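Local coordinates for protein mannose-specific lectin 3 chain 2 (Crocus vernus, PDB 3MEZ) that probably binds mannose as one half of a heterodimeric bulb-type lectin, two such heterodimers making up the heterotetramer, at residues Tyr26-Val29 / Asn35-Leu38; Leu69-Asp74 / Thr78-Asn83; Ile94-Ile97 / Val103-Pro106. One frame throughout, in Å; residues are numbered along the deposited sequence.

Contact 1 of 3, residues Tyr26-Val29 / Asn35-Leu38; sequences YSLV and NLVL
V29 and V37 face each other as a hydrogen-bonded antiparallel pair in the hairpin formed by strands 26-30 and 36-40. V29 N donates to V37 O over 2.9 Å with an N-H...O angle of 167°, and V37 N returns an almost equally straight bond to V29 O. Weaker CA-H...O contacts flank this pair of bonds: L38 CA lies 3.3 Å from S27 O, and L36 CA lies 3.4 Å from V29 O. On one face of the sheet, L28 and L38 form the neighbouring non-hydrogen-bonded pair and are joined by L36. There, L28 CD2 touches L36 CD2 at 3.5 Å and stands 3.9 Å from L38 CB, so a single methyl bridges two leucines. The first torsions of L28 (chi1 -145°) and L36 both depart from a staggered value, which goes with their CD2 methyls being turned toward each other while the two side chains run at a slant. L93 and L95 of strand 92-95 pack onto L28 and L38, carrying this apolar layer into the next sheet of the beta-prism II fold. At the loop end, the buried amide of N35 is satisfied by E49, S50 and T52. The chemistry therefore divides by direction: the polar backbone atoms of V29 and V37 are paired within the sheet, and the face of L28, L36 and L38 offers apolar surface, packed against L93 and L95.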
loop_
_atom_site.group_PDB
_atom_site.type_symbol
_atom_site.label_atom_id
_atom_site.label_comp_id
_atom_site.label_asym_id
_atom_site.label_seq_id
_atom_site.Cartn_x
_atom_site.Cartn_y
_atom_site.Cartn_z
ATOM N N TYR B 26 2.669 -20.362 -8.479
ATOM C CA TYR B 26 1.394 -19.670 -8.590
ATOM C C TYR B 26 1.535 -18.174 -8.366
ATOM O O TYR B 26 2.277 -17.745 -7.556
ATOM C CB TYR B 26 0.375 -20.203 -7.590
ATOM C CG TYR B 26 0.052 -21.657 -7.693
ATOM C CD1 TYR B 26 0.548 -22.546 -6.791
ATOM C CD2 TYR B 26 -0.747 -22.138 -8.686
ATOM C CE1 TYR B 26 0.258 -23.854 -6.881
ATOM C CE2 TYR B 26 -1.045 -23.439 -8.780
ATOM C CZ TYR B 26 -0.542 -24.294 -7.878
ATOM O OH TYR B 26 -0.812 -25.595 -7.975
ATOM N N SER B 27 0.781 -17.413 -9.121
ATOM C CA SER B 27 0.587 -16.005 -8.873
ATOM C C SER B 27 -0.849 -15.523 -9.102
ATOM O O SER B 27 -1.511 -15.980 -9.973
ATOM C CB SER B 27 1.553 -15.211 -9.722
ATOM O OG SER B 27 1.353 -15.433 -11.081
ATOM N N LEU B 28 -1.303 -14.587 -8.307
ATOM C CA LEU B 28 -2.519 -13.877 -8.593
ATOM C C LEU B 28 -2.185 -12.466 -8.924
ATOM O O LEU B 28 -1.823 -11.755 -8.056
ATOM C CB LEU B 28 -3.368 -13.873 -7.351
ATOM C CG LEU B 28 -4.884 -13.946 -7.220
ATOM C CD1 LEU B 28 -5.402 -13.067 -6.181
ATOM C CD2 LEU B 28 -5.645 -13.809 -8.476
ATOM N N VAL B 29 -2.373 -12.086 -10.173
ATOM C CA VAL B 29 -2.017 -10.764 -10.690
ATOM C C VAL B 29 -3.209 -9.848 -11.031
ATOM O O VAL B 29 -4.077 -10.215 -11.755
ATOM C CB VAL B 29 -1.176 -10.873 -11.974
ATOM C CG1 VAL B 29 -0.691 -9.555 -12.379
ATOM C CG2 VAL B 29 -0.029 -11.812 -11.812
ATOM N N ASN B 35 -7.849 -7.141 -15.723
ATOM C CA ASN B 35 -8.081 -8.559 -15.510
ATOM C C ASN B 35 -7.303 -9.099 -14.311
ATOM O O ASN B 35 -6.130 -8.889 -14.198
ATOM C CB ASN B 35 -7.753 -9.357 -16.787
ATOM C CG ASN B 35 -8.459 -10.714 -16.859
ATOM O OD1 ASN B 35 -9.359 -10.983 -16.133
ATOM N ND2 ASN B 35 -8.020 -11.553 -17.754
ATOM N N LEU B 36 -7.996 -9.808 -13.446
ATOM C CA LEU B 36 -7.398 -10.437 -12.291
ATOM C C LEU B 36 -7.157 -11.872 -12.647
ATOM O O LEU B 36 -8.066 -12.580 -12.906
ATOM C CB LEU B 36 -8.375 -10.427 -11.146
ATOM C CG LEU B 36 -7.994 -10.360 -9.675
ATOM C CD1 LEU B 36 -8.861 -11.169 -8.799
ATOM C CD2 LEU B 36 -6.535 -10.528 -9.356
ATOM N N VAL B 37 -5.923 -12.286 -12.651
ATOM C CA VAL B 37 -5.580 -13.574 -13.180
ATOM C C VAL B 37 -4.786 -14.446 -12.227
ATOM O O VAL B 37 -3.820 -14.035 -11.686
ATOM C CB VAL B 37 -4.793 -13.436 -14.495
ATOM C CG1 VAL B 37 -4.462 -14.784 -15.085
ATOM C CG2 VAL B 37 -5.557 -12.621 -15.475
ATOM N N LEU B 38 -5.194 -15.683 -12.080
ATOM C CA LEU B 38 -4.456 -16.608 -11.297
ATOM C C LEU B 38 -3.798 -17.655 -12.192
ATOM O O LEU B 38 -4.446 -18.381 -12.867
ATOM C CB LEU B 38 -5.393 -17.200 -10.292
ATOM C CG LEU B 38 -5.071 -18.429 -9.518
ATOM C CD1 LEU B 38 -3.648 -18.711 -9.533
ATOM C CD2 LEU B 38 -5.574 -18.332 -8.171
#

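Contact 2 of 3, residues Leu69-Asp74 / Thr78-Asn83; sequences LDITDD and TVFVSN. Unlike the reference sequence in segment 78-83: T78 (reference Ser). With FMT (formic acid), chain I.
I71 meets both V79 and F80 across a classic beta bulge, in the hairpin of strands 69-72 and 78-81 that edges one sheet of this beta-prism II domain. I71 N donates a firm 2.9 Å bond to F80 O, whereas I71 O is shared by two weak bonds, from V79 N and F80 N. The tight packing lies on the I71-F80 face. With the I71 chain extended beyond CG1 (chi2 174°), CD1 comes obliquely beside the F80 side chain, 3.9 Å from both CB and CD2 of F80. M61 and S50 lie against I71 from the same chain. On the other face the solvent side is that of the exposed T78 and V81; D70 and T72 are buried, and L76 of the second subunit packs on them. Past the strand end, D74 N donates a hydrogen bond to O1 of a formic acid, probably from the crystallisation liquor, while the D74 carboxylate forms a salt bridge with R62 of the second subunit. At the opposite end, W105 of the chain 1 polypeptide covers L69 and S82. With chi1 near 70°, S82 OG is turned back to accept a hydrogen bond from L69 N, 3.0 Å long and nearly straight at 174°.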
loop_
_atom_site.group_PDB
_atom_site.type_symbol
_atom_site.label_atom_id
_atom_site.label_comp_id
_atom_site.label_asym_id
_atom_site.label_seq_id
_atom_site.Cartn_x
_atom_site.Cartn_y
_atom_site.Cartn_z
ATOM N N LEU B 69 -14.402 -9.357 -2.775
ATOM C CA LEU B 69 -13.353 -8.871 -3.651
ATOM C C LEU B 69 -13.924 -8.110 -4.827
ATOM O O LEU B 69 -14.551 -8.692 -5.655
ATOM C CB LEU B 69 -12.584 -10.019 -4.257
ATOM C CG LEU B 69 -11.527 -10.864 -3.613
ATOM C CD1 LEU B 69 -10.975 -11.803 -4.666
ATOM C CD2 LEU B 69 -10.450 -10.022 -3.067
ATOM N N ASP B 70 -13.644 -6.822 -4.894
ATOM C CA ASP B 70 -14.081 -5.930 -5.948
ATOM C C ASP B 70 -12.935 -5.528 -6.862
ATOM O O ASP B 70 -11.897 -5.221 -6.393
ATOM C CB ASP B 70 -14.678 -4.638 -5.370
ATOM C CG ASP B 70 -15.808 -4.878 -4.399
ATOM O OD1 ASP B 70 -16.749 -5.528 -4.762
ATOM O OD2 ASP B 70 -15.745 -4.428 -3.275
ATOM N N ILE B 71 -13.165 -5.550 -8.157
ATOM C CA ILE B 71 -12.326 -4.901 -9.109
ATOM C C ILE B 71 -13.004 -3.599 -9.532
ATOM O O ILE B 71 -14.086 -3.590 -10.031
ATOM C CB ILE B 71 -12.036 -5.737 -10.345
ATOM C CG1 ILE B 71 -11.438 -7.063 -9.961
ATOM C CG2 ILE B 71 -11.131 -5.034 -11.210
ATOM C CD1 ILE B 71 -11.265 -7.978 -11.057
ATOM N N THR B 72 -12.302 -2.508 -9.305
ATOM C CA THR B 72 -12.819 -1.179 -9.357
ATOM C C THR B 72 -12.050 -0.328 -10.338
ATOM O O THR B 72 -10.878 -0.414 -10.401
ATOM C CB THR B 72 -12.728 -0.546 -7.954
ATOM O OG1 THR B 72 -13.318 -1.413 -6.990
ATOM C CG2 THR B 72 -13.409 0.759 -7.915
ATOM N N ASP B 73 -12.740 0.455 -11.123
ATOM C CA ASP B 73 -12.100 1.392 -12.024
ATOM C C ASP B 73 -11.786 2.763 -11.416
ATOM O O ASP B 73 -12.167 3.038 -10.333
ATOM C CB ASP B 73 -12.831 1.502 -13.359
ATOM C CG ASP B 73 -14.124 2.270 -13.271
ATOM O OD1 ASP B 73 -14.452 2.862 -12.292
ATOM O OD2 ASP B 73 -14.837 2.209 -14.230
ATOM N N ASP B 74 -11.152 3.627 -12.181
ATOM C CA ASP B 74 -10.768 4.940 -11.673
ATOM C C ASP B 74 -11.961 5.756 -11.215
ATOM O O ASP B 74 -11.838 6.564 -10.343
ATOM C CB ASP B 74 -9.948 5.717 -12.665
ATOM C CG ASP B 74 -9.269 6.922 -12.048
ATOM O OD1 ASP B 74 -9.487 8.008 -12.530
ATOM O OD2 ASP B 74 -8.526 6.761 -11.102
ATOM N N THR B 78 -17.590 -0.620 -9.939
ATOM C CA THR B 78 -17.104 -1.958 -9.794
ATOM C C THR B 78 -17.331 -2.738 -11.070
ATOM O O THR B 78 -18.406 -2.908 -11.505
ATOM C CB THR B 78 -17.749 -2.659 -8.632
ATOM O OG1 THR B 78 -19.101 -2.916 -8.944
ATOM C CG2 THR B 78 -17.760 -1.811 -7.480
ATOM N N VAL B 79 -16.247 -3.111 -11.678
ATOM C CA VAL B 79 -16.110 -4.009 -12.802
ATOM C C VAL B 79 -16.422 -5.502 -12.545
ATOM O O VAL B 79 -16.841 -6.207 -13.428
ATOM C CB VAL B 79 -14.744 -3.795 -13.395
ATOM C CG1 VAL B 79 -14.419 -4.754 -14.374
ATOM C CG2 VAL B 79 -14.722 -2.456 -14.056
ATOM N N PHE B 80 -16.096 -5.985 -11.361
ATOM C CA PHE B 80 -16.314 -7.371 -10.973
ATOM C C PHE B 80 -16.457 -7.431 -9.476
ATOM O O PHE B 80 -15.748 -6.781 -8.806
ATOM C CB PHE B 80 -15.119 -8.211 -11.427
ATOM C CG PHE B 80 -14.992 -9.537 -10.761
ATOM C CD1 PHE B 80 -15.398 -10.673 -11.398
ATOM C CD2 PHE B 80 -14.447 -9.660 -9.523
ATOM C CE1 PHE B 80 -15.272 -11.893 -10.783
ATOM C CE2 PHE B 80 -14.329 -10.854 -8.934
ATOM C CZ PHE B 80 -14.730 -11.972 -9.565
ATOM N N VAL B 81 -17.369 -8.218 -8.954
ATOM C CA VAL B 81 -17.367 -8.485 -7.557
ATOM C C VAL B 81 -17.611 -9.962 -7.285
ATOM O O VAL B 81 -18.344 -10.604 -7.984
ATOM C CB VAL B 81 -18.395 -7.673 -6.802
ATOM C CG1 VAL B 81 -18.189 -7.817 -5.371
ATOM C CG2 VAL B 81 -18.305 -6.269 -7.141
ATOM N N SER B 82 -16.983 -10.483 -6.258
ATOM C CA SER B 82 -17.246 -11.820 -5.828
ATOM C C SER B 82 -18.588 -11.869 -5.097
ATOM O O SER B 82 -19.135 -10.852 -4.744
ATOM C CB SER B 82 -16.087 -12.350 -5.004
ATOM O OG SER B 82 -16.008 -11.718 -3.795
ATOM N N ASN B 83 -19.123 -13.061 -4.896
ATOM C CA ASN B 83 -20.465 -13.174 -4.361
ATOM C C ASN B 83 -20.538 -13.147 -2.847
ATOM O O ASN B 83 -21.580 -13.223 -2.291
ATOM C CB ASN B 83 -21.222 -14.359 -4.952
ATOM C CG ASN B 83 -20.603 -15.665 -4.616
ATOM O OD1 ASN B 83 -19.639 -15.738 -3.913
ATOM N ND2 ASN B 83 -21.183 -16.712 -5.121
HETATM C C FMT I . -9.721 2.677 -15.668
HETATM O O1 FMT I . -9.965 2.855 -14.494
HETATM O O2 FMT I . -10.068 3.514 -16.499
#

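Contact 3 of 3, residues Ile94-Ile97 / Val103-Pro106; sequences ILQI and VYGP
Y104 receives two side chains of segment 94-97 from different directions, I94 across it and Q96 from the opposite direction, at the ring's edge. The Q96 chain is extended beyond CG (chi2 -178°) and runs opposite to the tyrosine side chain, bringing its amide to the phenol end. The end of the amide reaches the ring's edge near its plane, the two planes 21° apart. The atom modelled as Q96 NE2 stands 2.7 Å from Y104 OH. I94 instead crosses the tyrosine at about a right angle, and its terminal CD1 comes to 3.8 Å from Y104 CD1, an oblique apolar approach. Q96 and Y104 occupy the two ends of what looks like a divergent copy of the QxDxNxVxY mannose signature of bulb lectins. A formic acid lies about 3 Å from the Q96 side chain; it probably comes from the crystallisation liquor, but such molecules often mark pockets. The contact belongs to the hairpin of strands 92-95 and 101-110, whose backbones pair I94 with V102 and Y104 with V92. Beyond strand 101-110 the sheet runs on into the chain 1 polypeptide, with which V103 and Y104 form an antiparallel ladder and whose L6 packs on Q96 and Y104.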
loop_
_atom_site.group_PDB
_atom_site.type_symbol
_atom_site.label_atom_id
_atom_site.label_comp_id
_atom_site.label_asym_id
_atom_site.label_seq_id
_atom_site.Cartn_x
_atom_site.Cartn_y
_atom_site.Cartn_z
ATOM N N ILE B 94 -5.838 -15.549 0.931
ATOM C CA ILE B 94 -4.621 -16.308 0.905
ATOM C C ILE B 94 -4.401 -17.031 -0.419
ATOM O O ILE B 94 -5.230 -17.741 -0.870
ATOM C CB ILE B 94 -4.597 -17.351 2.028
ATOM C CG1 ILE B 94 -4.855 -16.722 3.389
ATOM C CG2 ILE B 94 -3.308 -18.055 2.068
ATOM C CD1 ILE B 94 -5.017 -17.646 4.442
ATOM N N LEU B 95 -3.242 -16.851 -1.016
ATOM C CA LEU B 95 -2.897 -17.659 -2.155
ATOM C C LEU B 95 -2.191 -18.890 -1.633
ATOM O O LEU B 95 -1.078 -18.847 -1.248
ATOM C CB LEU B 95 -2.028 -16.921 -3.149
ATOM C CG LEU B 95 -1.649 -17.640 -4.427
ATOM C CD1 LEU B 95 -2.839 -17.940 -5.261
ATOM C CD2 LEU B 95 -0.634 -16.887 -5.222
ATOM N N GLN B 96 -2.931 -19.972 -1.589
ATOM C CA GLN B 96 -2.493 -21.218 -0.995
ATOM C C GLN B 96 -1.572 -22.113 -1.834
ATOM O O GLN B 96 -1.601 -22.101 -3.009
ATOM C CB GLN B 96 -3.688 -22.036 -0.496
ATOM C CG GLN B 96 -4.710 -21.299 0.253
ATOM C CD GLN B 96 -5.833 -22.152 0.748
ATOM O OE1 GLN B 96 -6.081 -23.213 0.239
ATOM N NE2 GLN B 96 -6.521 -21.665 1.726
ATOM N N ILE B 97 -0.844 -22.970 -1.151
ATOM C CA ILE B 97 0.065 -23.906 -1.786
ATOM C C ILE B 97 -0.613 -24.929 -2.675
ATOM O O ILE B 97 -0.005 -25.448 -3.515
ATOM C CB ILE B 97 0.983 -24.637 -0.811
ATOM C CG1 ILE B 97 0.169 -25.428 0.170
ATOM C CG2 ILE B 97 1.905 -23.690 -0.104
ATOM C CD1 ILE B 97 0.893 -26.441 0.832
ATOM N N VAL B 103 -10.618 -16.695 0.425
ATOM C CA VAL B 103 -10.917 -15.650 1.364
ATOM C C VAL B 103 -11.479 -16.293 2.607
ATOM O O VAL B 103 -12.377 -17.077 2.515
ATOM C CB VAL B 103 -11.924 -14.644 0.844
ATOM C CG1 VAL B 103 -12.148 -13.595 1.837
ATOM C CG2 VAL B 103 -11.498 -14.062 -0.452
ATOM N N TYR B 104 -10.895 -15.965 3.744
ATOM C CA TYR B 104 -11.311 -16.397 5.039
ATOM C C TYR B 104 -11.647 -15.213 5.957
ATOM O O TYR B 104 -10.893 -14.281 6.082
ATOM C CB TYR B 104 -10.222 -17.209 5.746
ATOM C CG TYR B 104 -9.746 -18.489 5.119
ATOM C CD1 TYR B 104 -8.720 -18.502 4.227
ATOM C CD2 TYR B 104 -10.292 -19.691 5.466
ATOM C CE1 TYR B 104 -8.282 -19.670 3.685
ATOM C CE2 TYR B 104 -9.867 -20.835 4.946
ATOM C CZ TYR B 104 -8.864 -20.848 4.051
ATOM O OH TYR B 104 -8.461 -22.022 3.558
ATOM N N GLY B 105 -12.777 -15.298 6.620
ATOM C CA GLY B 105 -13.108 -14.400 7.698
ATOM C C GLY B 105 -14.514 -14.515 8.219
ATOM O O GLY B 105 -15.259 -15.302 7.747
ATOM N N PRO B 106 -14.867 -13.704 9.189
ATOM C CA PRO B 106 -14.006 -12.679 9.765
ATOM C C PRO B 106 -13.029 -13.202 10.793
ATOM O O PRO B 106 -12.999 -14.375 11.034
ATOM C CB PRO B 106 -15.006 -11.779 10.461
ATOM C CG PRO B 106 -16.069 -12.645 10.813
ATOM C CD PRO B 106 -16.193 -13.672 9.798
#

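Each contact belongs to a hairpin in a different one of the three sheets of the prism, so together they sample how one fold varies its chemistry. Contact 1 and contact 3 are buried; contact 2 is partly exposed. Contact 1 touches both others: L36 CB lies 3.8 Å from I71 CD1 of contact 2, and L95 of segment 94-97 packs on the backbone of 26-28. Contacts 2 and 3 sit on opposite sides of the chain's centre and do not touch. Regular backbone pairing dominates contact 1, a bulge and a serine hydroxyl modify it in contact 2, and contact 3 is carried by side chains, at the interface with the chain 1 polypeptide.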